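Local coordinates for protein hydrazine synthase subunit beta (Candidatus Kuenenia stuttgartiensis, PDB 5C2V) that forms part of the hydrazine synthase complex, which condenses nitric oxide with ammonium to make hydrazine, and may modulate hydroxylamine transport between the gamma and alpha active sites, at residues 267-272 with 278-283; 251-256 with 313-318; 123-128 with 132-137. All coordinates share one frame; numbering follows the deposited sequence.

How the interactions relate
The three contacts belong to two four-stranded antiparallel blades of a beta-propeller, interactions 1 and 2 on one side of the chain's centre and interaction 3 on the opposite side. Interaction 3, the outer hairpin of the blade running from 99 to 137, comes first along the chain; its centre lies about 32 Å and about 36 Å from those of interactions 1 and 2. The latter, about 8 Å apart between centres, share the blade of strands 256-261, 267-272, 277-282 and 312-317, and interaction 1 is nested within the loop that interaction 2 closes. Backbone bonds between the last two strands join them into one continuous region reached by the gamma subunit, whereas no other protein chain touches interaction 3.

Interaction 1. Residues 267-272 with 278-283; sequences YLYIGV and VTILDM
The two middle strands of a four-stranded propeller blade, 267-272 and 278-282, form an antiparallel hairpin whose N-to-C directions differ by 161°. Two hydrogen-bonded pairs hold it. In the first, Leu268 N donates to Leu281 O and Leu281 N to Leu268 O, both at 2.9 Å; Ile270 and Thr279 are joined through their backbones in the same reciprocal way. Between these pairs lies the non-hydrogen-bonded pair Tyr269 and Ile280, where the phenol ring lies obliquely against the isoleucine. Tyr269 CE2 meets Ile280 CG2 at 3.6 Å, and Tyr269 CD2 approaches Ile280 CG1 at 3.7 Å. The Tyr269 ring is set beside its own backbone N (chi1 -57°), which brings its far end nearer to the neighbouring strand. Tyr267 projects from the same face as Tyr269, and its ring edge, near the ring plane, meets the carbonyl of Leu281, with Tyr267 CD1 to Leu281 O at 3.6 Å. The other face carries Leu268, Ile270, Thr279 and Leu281. Here Met283, at the start of the helix that follows, folds back through bends at chi2 and chi3 and places its SD 3.7 Å from Leu268 CB. At the far end, Val272 CG2 packs on Thr279 OG1 at 3.6 Å, while that hydroxyl is hydrogen-bonded to Asp253. The next strands, 256-261 and 312-317, continue the sheet by backbone bonds. The contact therefore combines paired peptide groups with apolar surfaces on both faces, and the buried Thr279 hydroxyl is satisfied by Asp253 of the loop that precedes the blade.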
ATOM      1  N   TYR B 267      23.188  23.039  25.188  1.00 63.24           N
ATOM      2  CA  TYR B 267      23.937  22.073  24.389  1.00 65.63           C
ATOM      3  C   TYR B 267      24.853  21.192  25.228  1.00 61.55           C
ATOM      4  O   TYR B 267      25.263  21.569  26.326  1.00 63.00           O
ATOM      5  CB  TYR B 267      24.771  22.793  23.327  1.00 55.87           C
ATOM      6  CG  TYR B 267      23.967  23.622  22.357  1.00 51.04           C
ATOM      7  CD1 TYR B 267      23.418  23.053  21.216  1.00 68.85           C
ATOM      8  CD2 TYR B 267      23.764  24.978  22.576  1.00 63.04           C
ATOM      9  CE1 TYR B 267      22.684  23.809  20.323  1.00 55.90           C
ATOM     10  CE2 TYR B 267      23.031  25.742  21.690  1.00 71.38           C
ATOM     11  CZ  TYR B 267      22.494  25.152  20.564  1.00 73.92           C
ATOM     12  OH  TYR B 267      21.763  25.909  19.677  1.00 85.42           O
ATOM     13  N   LEU B 268      25.173  20.015  24.700  1.00 64.07           N
ATOM     14  CA  LEU B 268      26.177  19.155  25.317  1.00 50.09           C
ATOM     15  C   LEU B 268      27.351  18.960  24.363  1.00 54.74           C
ATOM     16  O   LEU B 268      27.158  18.714  23.170  1.00 55.42           O
ATOM     17  CB  LEU B 268      25.581  17.804  25.710  1.00 44.24           C
ATOM     18  CG  LEU B 268      26.535  16.850  26.435  1.00 52.01           C
ATOM     19  CD1 LEU B 268      27.073  17.491  27.706  1.00 61.69           C
ATOM     20  CD2 LEU B 268      25.852  15.527  26.747  1.00 49.28           C
ATOM     21  N   TYR B 269      28.565  19.077  24.892  1.00 59.20           N
ATOM     22  CA  TYR B 269      29.767  18.955  24.073  1.00 61.94           C
ATOM     23  C   TYR B 269      30.575  17.726  24.476  1.00 56.94           C
ATOM     24  O   TYR B 269      30.911  17.555  25.645  1.00 46.75           O
ATOM     25  CB  TYR B 269      30.620  20.221  24.191  1.00 58.91           C
ATOM     26  CG  TYR B 269      29.882  21.482  23.801  1.00 63.89           C
ATOM     27  CD1 TYR B 269      29.073  22.147  24.713  1.00 55.04           C
ATOM     28  CD2 TYR B 269      29.987  22.004  22.518  1.00 45.15           C
ATOM     29  CE1 TYR B 269      28.391  23.294  24.362  1.00 61.14           C
ATOM     30  CE2 TYR B 269      29.310  23.155  22.158  1.00 54.43           C
ATOM     31  CZ  TYR B 269      28.514  23.795  23.085  1.00 52.21           C
ATOM     32  OH  TYR B 269      27.835  24.940  22.739  1.00 65.61           O
ATOM     33  N   ILE B 270      30.880  16.874  23.503  1.00 46.37           N
ATOM     34  CA  ILE B 270      31.565  15.613  23.773  1.00 56.30           C
ATOM     35  C   ILE B 270      32.835  15.446  22.951  1.00 55.52           C
ATOM     36  O   ILE B 270      32.781  15.356  21.724  1.00 51.90           O
ATOM     37  CB  ILE B 270      30.650  14.406  23.488  1.00 50.89           C
ATOM     38  CG1 ILE B 270      29.388  14.468  24.349  1.00 47.28           C
ATOM     39  CG2 ILE B 270      31.401  13.100  23.721  1.00 55.79           C
ATOM     40  CD1 ILE B 270      28.412  13.345  24.078  1.00 47.22           C
ATOM     41  N   GLY B 271      33.979  15.408  23.626  1.00 49.35           N
ATOM     42  CA  GLY B 271      35.217  15.062  22.962  1.00 45.73           C
ATOM     43  C   GLY B 271      35.189  13.610  22.528  1.00 47.21           C
ATOM     44  O   GLY B 271      34.998  12.710  23.347  1.00 42.92           O
ATOM     45  N   VAL B 272      35.386  13.380  21.236  1.00 34.71           N
ATOM     46  CA  VAL B 272      35.476  12.029  20.702  1.00 44.39           C
ATOM     47  C   VAL B 272      36.917  11.782  20.297  1.00 54.94           C
ATOM     48  O   VAL B 272      37.402  12.316  19.288  1.00 62.06           O
ATOM     49  CB  VAL B 272      34.542  11.816  19.497  1.00 64.13           C
ATOM     50  CG1 VAL B 272      34.533  10.357  19.090  1.00 45.14           C
ATOM     51  CG2 VAL B 272      33.132  12.285  19.828  1.00 32.29           C
ATOM     52  N   VAL B 278      34.560  16.774  17.845  1.00 43.72           N
ATOM     53  CA  VAL B 278      33.684  17.183  18.938  1.00 42.83           C
ATOM     54  C   VAL B 278      32.219  17.044  18.545  1.00 57.14           C
ATOM     55  O   VAL B 278      31.752  17.693  17.610  1.00 52.70           O
ATOM     56  CB  VAL B 278      33.958  18.633  19.375  1.00 62.69           C
ATOM     57  CG1 VAL B 278      32.961  19.058  20.443  1.00 58.85           C
ATOM     58  CG2 VAL B 278      35.383  18.771  19.886  1.00 54.46           C
ATOM     59  N   THR B 279      31.499  16.191  19.265  1.00 61.07           N
ATOM     60  CA  THR B 279      30.082  15.979  19.003  1.00 56.20           C
ATOM     61  C   THR B 279      29.228  16.908  19.859  1.00 57.94           C
ATOM     62  O   THR B 279      29.273  16.858  21.089  1.00 53.33           O
ATOM     63  CB  THR B 279      29.669  14.518  19.262  1.00 58.15           C
ATOM     64  OG1 THR B 279      30.209  13.680  18.232  1.00 49.90           O
ATOM     65  CG2 THR B 279      28.156  14.384  19.263  1.00 53.73           C
ATOM     66  N   ILE B 280      28.458  17.762  19.194  1.00 57.16           N
ATOM     67  CA  ILE B 280      27.586  18.713  19.870  1.00 53.04           C
ATOM     68  C   ILE B 280      26.127  18.304  19.726  1.00 54.24           C
ATOM     69  O   ILE B 280      25.630  18.115  18.607  1.00 53.57           O
ATOM     70  CB  ILE B 280      27.771  20.137  19.321  1.00 53.59           C
ATOM     71  CG1 ILE B 280      29.258  20.489  19.244  1.00 56.66           C
ATOM     72  CG2 ILE B 280      27.013  21.142  20.176  1.00 63.69           C
ATOM     73  CD1 ILE B 280      29.534  21.839  18.626  1.00 55.42           C
ATOM     74  N   LEU B 281      25.452  18.177  20.867  1.00 51.96           N
ATOM     75  CA  LEU B 281      24.067  17.720  20.916  1.00 61.56           C
ATOM     76  C   LEU B 281      23.130  18.779  21.491  1.00 65.54           C
ATOM     77  O   LEU B 281      23.544  19.621  22.293  1.00 61.40           O
ATOM     78  CB  LEU B 281      23.961  16.440  21.750  1.00 46.83           C
ATOM     79  CG  LEU B 281      24.862  15.266  21.365  1.00 44.62           C
ATOM     80  CD1 LEU B 281      24.687  14.120  22.348  1.00 37.87           C
ATOM     81  CD2 LEU B 281      24.566  14.809  19.948  1.00 54.94           C
ATOM     82  N   ASP B 282      21.862  18.709  21.093  1.00 71.39           N
ATOM     83  CA  ASP B 282      20.840  19.627  21.583  1.00 47.67           C
ATOM     84  C   ASP B 282      20.202  19.024  22.829  1.00 53.64           C
ATOM     85  O   ASP B 282      19.530  17.996  22.758  1.00 56.12           O
ATOM     86  CB  ASP B 282      19.790  19.886  20.498  1.00 52.32           C
ATOM     87  CG  ASP B 282      18.847  21.028  20.842  1.00 63.02           C
ATOM     88  OD1 ASP B 282      18.337  21.077  21.981  1.00 53.39           O
ATOM     89  OD2 ASP B 282      18.614  21.882  19.961  1.00 60.36           O
ATOM     90  N   MET B 283      20.401  19.680  23.968  1.00 51.31           N
ATOM     91  CA  MET B 283      20.035  19.098  25.254  1.00 61.55           C
ATOM     92  C   MET B 283      18.543  19.172  25.566  1.00 68.98           C
ATOM     93  O   MET B 283      18.053  18.415  26.397  1.00 61.00           O
ATOM     94  CB  MET B 283      20.824  19.765  26.382  1.00 65.47           C
ATOM     95  CG  MET B 283      22.210  19.180  26.589  1.00 62.83           C
ATOM     96  SD  MET B 283      22.146  17.414  26.956  1.00 64.58           S
ATOM     97  CE  MET B 283      21.263  17.415  28.514  1.00 50.83           C
TER

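Interaction 2. Residues 251-256 with 313-318; sequences NYDGNP and VARVPT
Residues 251-256 run as an irregular loop into strand 256-261, whereas 313-317 is the outermost strand of the same blade; their backbones stay well apart, the nearest CA atoms being those of Asp253 and Arg315 at 9.5 Å. Val313 and Ala314 both face Ile280, a classic beta bulge at the start of the outer strand. No hydrogen bond joins the two segments, which meet through side chains alone. Arg315 reaches toward the loop with its chain extended from CG to NE (chi2 -174°, chi3 178°), and Asp253 comes from the opposite direction. They form a salt bridge, with Asp253 OD2 and Arg315 NE 3.5 Å apart. Asp253 OD1 lies at a similar distance from Arg315 NE, but the carboxylate and guanidinium planes stand 83° apart and the approach to the guanidinium is oblique, so the pairing is mainly electrostatic. The Asn251 amide flanks the same group, its CG lying 4.3 Å from Arg315 NH1. Further partners fix both ends: Asp253 also forms a salt bridge with Arg277 through OD1 and accepts a hydrogen bond from Thr279 at OD2, while Arg315 NH1 is paired with Asp248. Asn251 OD1 accepts from Arg277 as well. Beyond this network, the Asn255 amide binds Ser62 and Ser65 of the gamma subunit. Two arginines thus converge on Asp253, a buried acid whose negative charge they would be expected to stabilise; one loose salt bridge links the loop to the outer strand, while Arg277 and Thr279 link it to the neighbouring strand.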
ATOM      1  N   ASN B 251      28.438   5.412  10.755  1.00 48.08           N
ATOM      2  CA  ASN B 251      29.356   6.372  11.373  1.00 38.99           C
ATOM      3  C   ASN B 251      29.277   6.339  12.899  1.00 48.05           C
ATOM      4  O   ASN B 251      28.229   6.614  13.483  1.00 49.59           O
ATOM      5  CB  ASN B 251      29.072   7.787  10.863  1.00 49.06           C
ATOM      6  CG  ASN B 251      30.271   8.712  11.000  1.00 58.06           C
ATOM      7  OD1 ASN B 251      31.105   8.542  11.890  1.00 49.21           O
ATOM      8  ND2 ASN B 251      30.360   9.700  10.117  1.00 54.28           N
ATOM      9  N   TYR B 252      30.394   6.013  13.540  1.00 48.09           N
ATOM     10  CA  TYR B 252      30.428   5.834  14.988  1.00 47.58           C
ATOM     11  C   TYR B 252      31.350   6.859  15.639  1.00 48.59           C
ATOM     12  O   TYR B 252      32.296   7.326  15.009  1.00 35.32           O
ATOM     13  CB  TYR B 252      30.890   4.414  15.338  1.00 39.09           C
ATOM     14  CG  TYR B 252      29.950   3.323  14.868  1.00 50.20           C
ATOM     15  CD1 TYR B 252      29.845   3.002  13.522  1.00 44.74           C
ATOM     16  CD2 TYR B 252      29.179   2.606  15.772  1.00 41.66           C
ATOM     17  CE1 TYR B 252      28.992   2.012  13.090  1.00 37.17           C
ATOM     18  CE2 TYR B 252      28.319   1.611  15.346  1.00 42.35           C
ATOM     19  CZ  TYR B 252      28.230   1.320  14.004  1.00 33.43           C
ATOM     20  OH  TYR B 252      27.378   0.330  13.572  1.00 37.48           O
ATOM     21  N   ASP B 253      31.095   7.203  16.899  1.00 38.41           N
ATOM     22  CA  ASP B 253      32.019   8.082  17.602  1.00 43.18           C
ATOM     23  C   ASP B 253      32.884   7.236  18.518  1.00 59.10           C
ATOM     24  O   ASP B 253      32.446   6.843  19.587  1.00 47.41           O
ATOM     25  CB  ASP B 253      31.260   9.125  18.431  1.00 48.81           C
ATOM     26  CG  ASP B 253      30.614  10.199  17.583  1.00 44.60           C
ATOM     27  OD1 ASP B 253      31.196  10.572  16.548  1.00 39.00           O
ATOM     28  OD2 ASP B 253      29.522  10.678  17.957  1.00 61.64           O
ATOM     29  N   GLY B 254      34.139   7.028  18.138  1.00 65.32           N
ATOM     30  CA  GLY B 254      35.011   6.150  18.895  1.00 38.56           C
ATOM     31  C   GLY B 254      35.429   6.725  20.230  1.00 39.32           C
ATOM     32  O   GLY B 254      35.988   7.820  20.277  1.00 54.50           O
ATOM     33  N   ASN B 255      35.190   5.978  21.305  1.00 34.70           N
ATOM     34  CA  ASN B 255      35.683   6.346  22.629  1.00 54.81           C
ATOM     35  C   ASN B 255      35.369   7.787  23.033  1.00 41.01           C
ATOM     36  O   ASN B 255      36.257   8.636  23.023  1.00 45.98           O
ATOM     37  CB  ASN B 255      37.195   6.117  22.700  1.00 44.13           C
ATOM     38  CG  ASN B 255      37.592   4.710  22.299  1.00 44.32           C
ATOM     39  OD1 ASN B 255      38.328   4.512  21.333  1.00 42.77           O
ATOM     40  ND2 ASN B 255      37.113   3.722  23.048  1.00 32.59           N
ATOM     41  N   PRO B 256      34.098   8.081  23.350  1.00 41.18           N
ATOM     42  CA  PRO B 256      33.770   9.429  23.831  1.00 47.21           C
ATOM     43  C   PRO B 256      34.407   9.688  25.196  1.00 40.28           C
ATOM     44  O   PRO B 256      34.336   8.815  26.059  1.00 38.04           O
ATOM     45  CB  PRO B 256      32.243   9.404  23.922  1.00 43.68           C
ATOM     46  CG  PRO B 256      31.914   7.966  24.169  1.00 30.79           C
ATOM     47  CD  PRO B 256      32.933   7.179  23.385  1.00 45.17           C
ATOM     48  N   VAL B 313      23.271  18.147  16.933  1.00 53.80           N
ATOM     49  CA  VAL B 313      23.553  19.462  16.371  1.00 43.89           C
ATOM     50  C   VAL B 313      24.681  19.427  15.345  1.00 57.69           C
ATOM     51  O   VAL B 313      24.503  19.854  14.204  1.00 57.09           O
ATOM     52  CB  VAL B 313      23.917  20.480  17.470  1.00 57.00           C
ATOM     53  CG1 VAL B 313      24.259  21.829  16.852  1.00 33.70           C
ATOM     54  CG2 VAL B 313      22.778  20.615  18.468  1.00 50.04           C
ATOM     55  N   ALA B 314      25.840  18.912  15.753  1.00 54.23           N
ATOM     56  CA  ALA B 314      27.004  18.920  14.863  1.00 53.14           C
ATOM     57  C   ALA B 314      28.083  17.906  15.239  1.00 60.96           C
ATOM     58  O   ALA B 314      28.114  17.405  16.360  1.00 55.58           O
ATOM     59  CB  ALA B 314      27.609  20.319  14.815  1.00 48.04           C
ATOM     60  N   ARG B 315      28.961  17.605  14.287  1.00 42.15           N
ATOM     61  CA  ARG B 315      30.230  16.951  14.591  1.00 53.32           C
ATOM     62  C   ARG B 315      31.367  17.755  13.966  1.00 57.23           C
ATOM     63  O   ARG B 315      31.488  17.837  12.744  1.00 53.26           O
ATOM     64  CB  ARG B 315      30.246  15.505  14.092  1.00 42.96           C
ATOM     65  CG  ARG B 315      29.240  14.602  14.789  1.00 47.35           C
ATOM     66  CD  ARG B 315      29.406  13.154  14.361  1.00 44.65           C
ATOM     67  NE  ARG B 315      28.475  12.269  15.057  1.00 32.91           N
ATOM     68  CZ  ARG B 315      27.665  11.410  14.446  1.00 46.34           C
ATOM     69  NH1 ARG B 315      27.670  11.318  13.123  1.00 48.93           N
ATOM     70  NH2 ARG B 315      26.850  10.643  15.157  1.00 35.74           N
ATOM     71  N   VAL B 316      32.200  18.341  14.820  1.00 41.02           N
ATOM     72  CA  VAL B 316      33.207  19.305  14.389  1.00 52.10           C
ATOM     73  C   VAL B 316      34.618  18.717  14.350  1.00 60.29           C
ATOM     74  O   VAL B 316      35.077  18.138  15.336  1.00 49.34           O
ATOM     75  CB  VAL B 316      33.203  20.542  15.307  1.00 61.02           C
ATOM     76  CG1 VAL B 316      34.017  21.658  14.693  1.00 65.87           C
ATOM     77  CG2 VAL B 316      31.777  21.009  15.555  1.00 48.49           C
ATOM     78  N   PRO B 317      35.305  18.860  13.203  1.00 57.20           N
ATOM     79  CA  PRO B 317      36.695  18.416  13.031  1.00 55.28           C
ATOM     80  C   PRO B 317      37.630  18.966  14.106  1.00 61.86           C
ATOM     81  O   PRO B 317      37.536  20.138  14.470  1.00 62.90           O
ATOM     82  CB  PRO B 317      37.069  18.971  11.655  1.00 51.19           C
ATOM     83  CG  PRO B 317      35.778  19.048  10.926  1.00 50.38           C
ATOM     84  CD  PRO B 317      34.754  19.426  11.960  1.00 51.25           C
ATOM     85  N   THR B 318      38.526  18.118  14.599  1.00 75.60           N
ATOM     86  CA  THR B 318      39.438  18.491  15.672  1.00 56.61           C
ATOM     87  C   THR B 318      40.829  17.942  15.361  1.00 62.07           C
ATOM     88  O   THR B 318      41.027  17.294  14.333  1.00 56.18           O
ATOM     89  CB  THR B 318      38.938  17.954  17.036  1.00 52.80           C
ATOM     90  OG1 THR B 318      37.507  18.009  17.073  1.00 91.87           O
ATOM     91  CG2 THR B 318      39.485  18.772  18.195  1.00 68.99           C
TER

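Interaction 3. Residues 123-128 with 132-137; sequences IDVIDT and EKVRSI
Asp124 and Ser136 meet directly across the outer hairpin of a propeller blade: Ser136 OG donates to Asp124 OD1 at 2.6 Å, arriving from above the carboxylate plane. On the same face, Lys133 lays its extended chain across this acid, its CE 3.5 Å from Asp124 CG, and the ion pair of Lys133 NZ with Asp124 OD2 is long, at 3.6 Å. Around these side chains, strands 123-127 and 132-137 pair antiparallel. Ile123 and Ile137 exchange two backbone bonds, while Val125 N donates to Arg135 O at 3.0 Å and Val125 O accepts from Val134 N at 2.8 Å. These two bonds to successive residues mark a beta bulge, where the register shifts by one. Val125 packs against the bulge residues: its CG2, held between backbone N and carbonyl carbon (chi1 -52° for CG1), lies 3.6 Å from both Val134 CB and Arg135 CG. Val125 CG1 instead meets Ile137 CD1 at 4.0 Å, the two side chains crossing at about a right angle. Farther out, Asp124 OD2 accepts from Gly96 N, and Asp127 binds Arg130 N in the turn. Asp124 thus has a separate donor for each oxygen, with the lysine probably adding electrostatic support.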
ATOM      1  N   ILE B 123      37.494   8.793  47.226  1.00 52.24           N
ATOM      2  CA  ILE B 123      37.485  10.205  46.878  1.00 60.75           C
ATOM      3  C   ILE B 123      38.082  10.977  48.048  1.00 68.11           C
ATOM      4  O   ILE B 123      37.471  11.074  49.109  1.00 70.67           O
ATOM      5  CB  ILE B 123      36.069  10.721  46.572  1.00 62.33           C
ATOM      6  CG1 ILE B 123      35.411   9.860  45.493  1.00 65.36           C
ATOM      7  CG2 ILE B 123      36.117  12.179  46.137  1.00 51.76           C
ATOM      8  CD1 ILE B 123      33.962  10.200  45.249  1.00 67.92           C
ATOM      9  N   ASP B 124      39.268  11.542  47.851  1.00 60.21           N
ATOM     10  CA  ASP B 124      39.956  12.243  48.927  1.00 73.32           C
ATOM     11  C   ASP B 124      39.516  13.699  48.990  1.00 75.24           C
ATOM     12  O   ASP B 124      39.474  14.391  47.971  1.00 72.44           O
ATOM     13  CB  ASP B 124      41.472  12.153  48.750  1.00 65.46           C
ATOM     14  CG  ASP B 124      41.994  10.739  48.917  1.00 62.50           C
ATOM     15  OD1 ASP B 124      41.281   9.907  49.514  1.00 67.75           O
ATOM     16  OD2 ASP B 124      43.122  10.462  48.457  1.00 64.24           O
ATOM     17  N   VAL B 125      39.179  14.154  50.192  1.00 69.19           N
ATOM     18  CA  VAL B 125      38.765  15.535  50.391  1.00 80.14           C
ATOM     19  C   VAL B 125      39.945  16.376  50.876  1.00 66.98           C
ATOM     20  O   VAL B 125      40.803  15.904  51.623  1.00 69.72           O
ATOM     21  CB  VAL B 125      37.584  15.639  51.383  1.00 67.09           C
ATOM     22  CG1 VAL B 125      36.461  14.709  50.959  1.00 65.52           C
ATOM     23  CG2 VAL B 125      38.026  15.304  52.789  1.00 70.78           C
ATOM     24  N   ILE B 126      39.997  17.619  50.412  1.00 63.50           N
ATOM     25  CA  ILE B 126      41.101  18.517  50.721  1.00 72.71           C
ATOM     26  C   ILE B 126      40.599  19.900  51.125  1.00 86.47           C
ATOM     27  O   ILE B 126      39.892  20.555  50.364  1.00 90.51           O
ATOM     28  CB  ILE B 126      42.056  18.665  49.517  1.00 63.75           C
ATOM     29  CG1 ILE B 126      42.784  17.347  49.243  1.00 72.09           C
ATOM     30  CG2 ILE B 126      43.055  19.784  49.759  1.00 73.51           C
ATOM     31  CD1 ILE B 126      43.690  17.392  48.031  1.00 56.65           C
ATOM     32  N   ASP B 127      40.966  20.342  52.323  1.00 74.08           N
ATOM     33  CA  ASP B 127      40.630  21.692  52.758  1.00 84.23           C
ATOM     34  C   ASP B 127      41.541  22.696  52.059  1.00 72.96           C
ATOM     35  O   ASP B 127      42.744  22.472  51.948  1.00 73.24           O
ATOM     36  CB  ASP B 127      40.754  21.825  54.275  1.00 85.03           C
ATOM     37  CG  ASP B 127      40.349  23.198  54.772  1.00 84.32           C
ATOM     38  OD1 ASP B 127      39.134  23.450  54.902  1.00 83.64           O
ATOM     39  OD2 ASP B 127      41.247  24.029  55.023  1.00 79.94           O
ATOM     40  N   THR B 128      40.970  23.799  51.582  1.00 79.25           N
ATOM     41  CA  THR B 128      41.747  24.779  50.830  1.00 77.02           C
ATOM     42  C   THR B 128      42.577  25.674  51.752  1.00 81.18           C
ATOM     43  O   THR B 128      43.642  26.156  51.363  1.00 82.29           O
ATOM     44  CB  THR B 128      40.837  25.654  49.932  1.00 80.13           C
ATOM     45  OG1 THR B 128      41.640  26.381  48.995  1.00 89.15           O
ATOM     46  CG2 THR B 128      40.015  26.630  50.762  1.00 71.97           C
ATOM     47  N   GLU B 132      45.439  20.717  52.621  1.00 72.05           N
ATOM     48  CA  GLU B 132      45.792  19.399  53.166  1.00 68.46           C
ATOM     49  C   GLU B 132      44.618  18.444  53.015  1.00 73.23           C
ATOM     50  O   GLU B 132      43.475  18.867  52.844  1.00 85.35           O
ATOM     51  CB  GLU B 132      46.256  19.585  54.631  1.00 81.62           C
ATOM     52  CG  GLU B 132      46.644  18.391  55.562  1.00104.23           C
ATOM     53  CD  GLU B 132      45.546  17.533  56.047  1.00113.02           C
ATOM     54  OE1 GLU B 132      44.356  17.944  55.967  1.00114.20           O
ATOM     55  OE2 GLU B 132      45.844  16.391  56.533  1.00103.48           O
ATOM     56  N   LYS B 133      44.925  17.150  53.059  1.00 70.23           N
ATOM     57  CA  LYS B 133      43.944  16.117  52.802  1.00 71.62           C
ATOM     58  C   LYS B 133      43.273  15.741  54.113  1.00 82.26           C
ATOM     59  O   LYS B 133      43.876  15.139  55.002  1.00 94.21           O
ATOM     60  CB  LYS B 133      44.608  14.890  52.176  1.00 63.34           C
ATOM     61  CG  LYS B 133      43.673  13.675  52.096  1.00 63.95           C
ATOM     62  CD  LYS B 133      44.405  12.390  51.691  1.00 63.50           C
ATOM     63  CE  LYS B 133      43.574  11.131  52.023  1.00 62.91           C
ATOM     64  NZ  LYS B 133      44.335   9.850  51.791  1.00 66.48           N
ATOM     65  N   VAL B 134      41.987  16.054  54.211  1.00 71.35           N
ATOM     66  CA  VAL B 134      41.272  15.823  55.453  1.00 66.13           C
ATOM     67  C   VAL B 134      40.949  14.335  55.669  1.00 69.58           C
ATOM     68  O   VAL B 134      41.469  13.693  56.588  1.00 80.30           O
ATOM     69  CB  VAL B 134      39.957  16.626  55.503  1.00 80.20           C
ATOM     70  CG1 VAL B 134      39.217  16.318  56.803  1.00 73.53           C
ATOM     71  CG2 VAL B 134      40.203  18.137  55.364  1.00 70.91           C
ATOM     72  N   ARG B 135      40.087  13.779  54.826  1.00 78.45           N
ATOM     73  CA  ARG B 135      39.746  12.366  54.950  1.00 85.27           C
ATOM     74  C   ARG B 135      39.465  11.729  53.595  1.00 78.38           C
ATOM     75  O   ARG B 135      39.717  12.336  52.560  1.00 65.53           O
ATOM     76  CB  ARG B 135      38.537  12.181  55.865  1.00 90.46           C
ATOM     77  CG  ARG B 135      37.388  13.109  55.542  1.00 82.73           C
ATOM     78  CD  ARG B 135      36.051  12.457  55.786  1.00 93.96           C
ATOM     79  NE  ARG B 135      35.998  11.831  57.097  1.00113.07           N
ATOM     80  CZ  ARG B 135      35.080  10.942  57.449  1.00110.15           C
ATOM     81  NH1 ARG B 135      34.144  10.583  56.580  1.00 97.58           N
ATOM     82  NH2 ARG B 135      35.100  10.413  58.662  1.00 85.82           N
ATOM     83  N   SER B 136      38.971  10.492  53.600  1.00 79.30           N
ATOM     84  CA  SER B 136      38.635   9.814  52.350  1.00 76.32           C
ATOM     85  C   SER B 136      37.207   9.281  52.382  1.00 80.46           C
ATOM     86  O   SER B 136      36.754   8.755  53.396  1.00 70.99           O
ATOM     87  CB  SER B 136      39.618   8.673  52.069  1.00 77.38           C
ATOM     88  OG  SER B 136      40.940   9.160  51.931  1.00 81.78           O
ATOM     89  N   ILE B 137      36.500   9.435  51.267  1.00 83.47           N
ATOM     90  CA  ILE B 137      35.151   8.903  51.123  1.00 71.00           C
ATOM     91  C   ILE B 137      35.190   7.650  50.256  1.00 63.62           C
ATOM     92  O   ILE B 137      35.540   7.712  49.079  1.00 67.53           O
ATOM     93  CB  ILE B 137      34.193   9.933  50.500  1.00 68.53           C
ATOM     94  CG1 ILE B 137      34.197  11.228  51.316  1.00 75.97           C
ATOM     95  CG2 ILE B 137      32.789   9.360  50.402  1.00 68.34           C
ATOM     96  CD1 ILE B 137      33.284  12.302  50.764  1.00 52.38           C
TER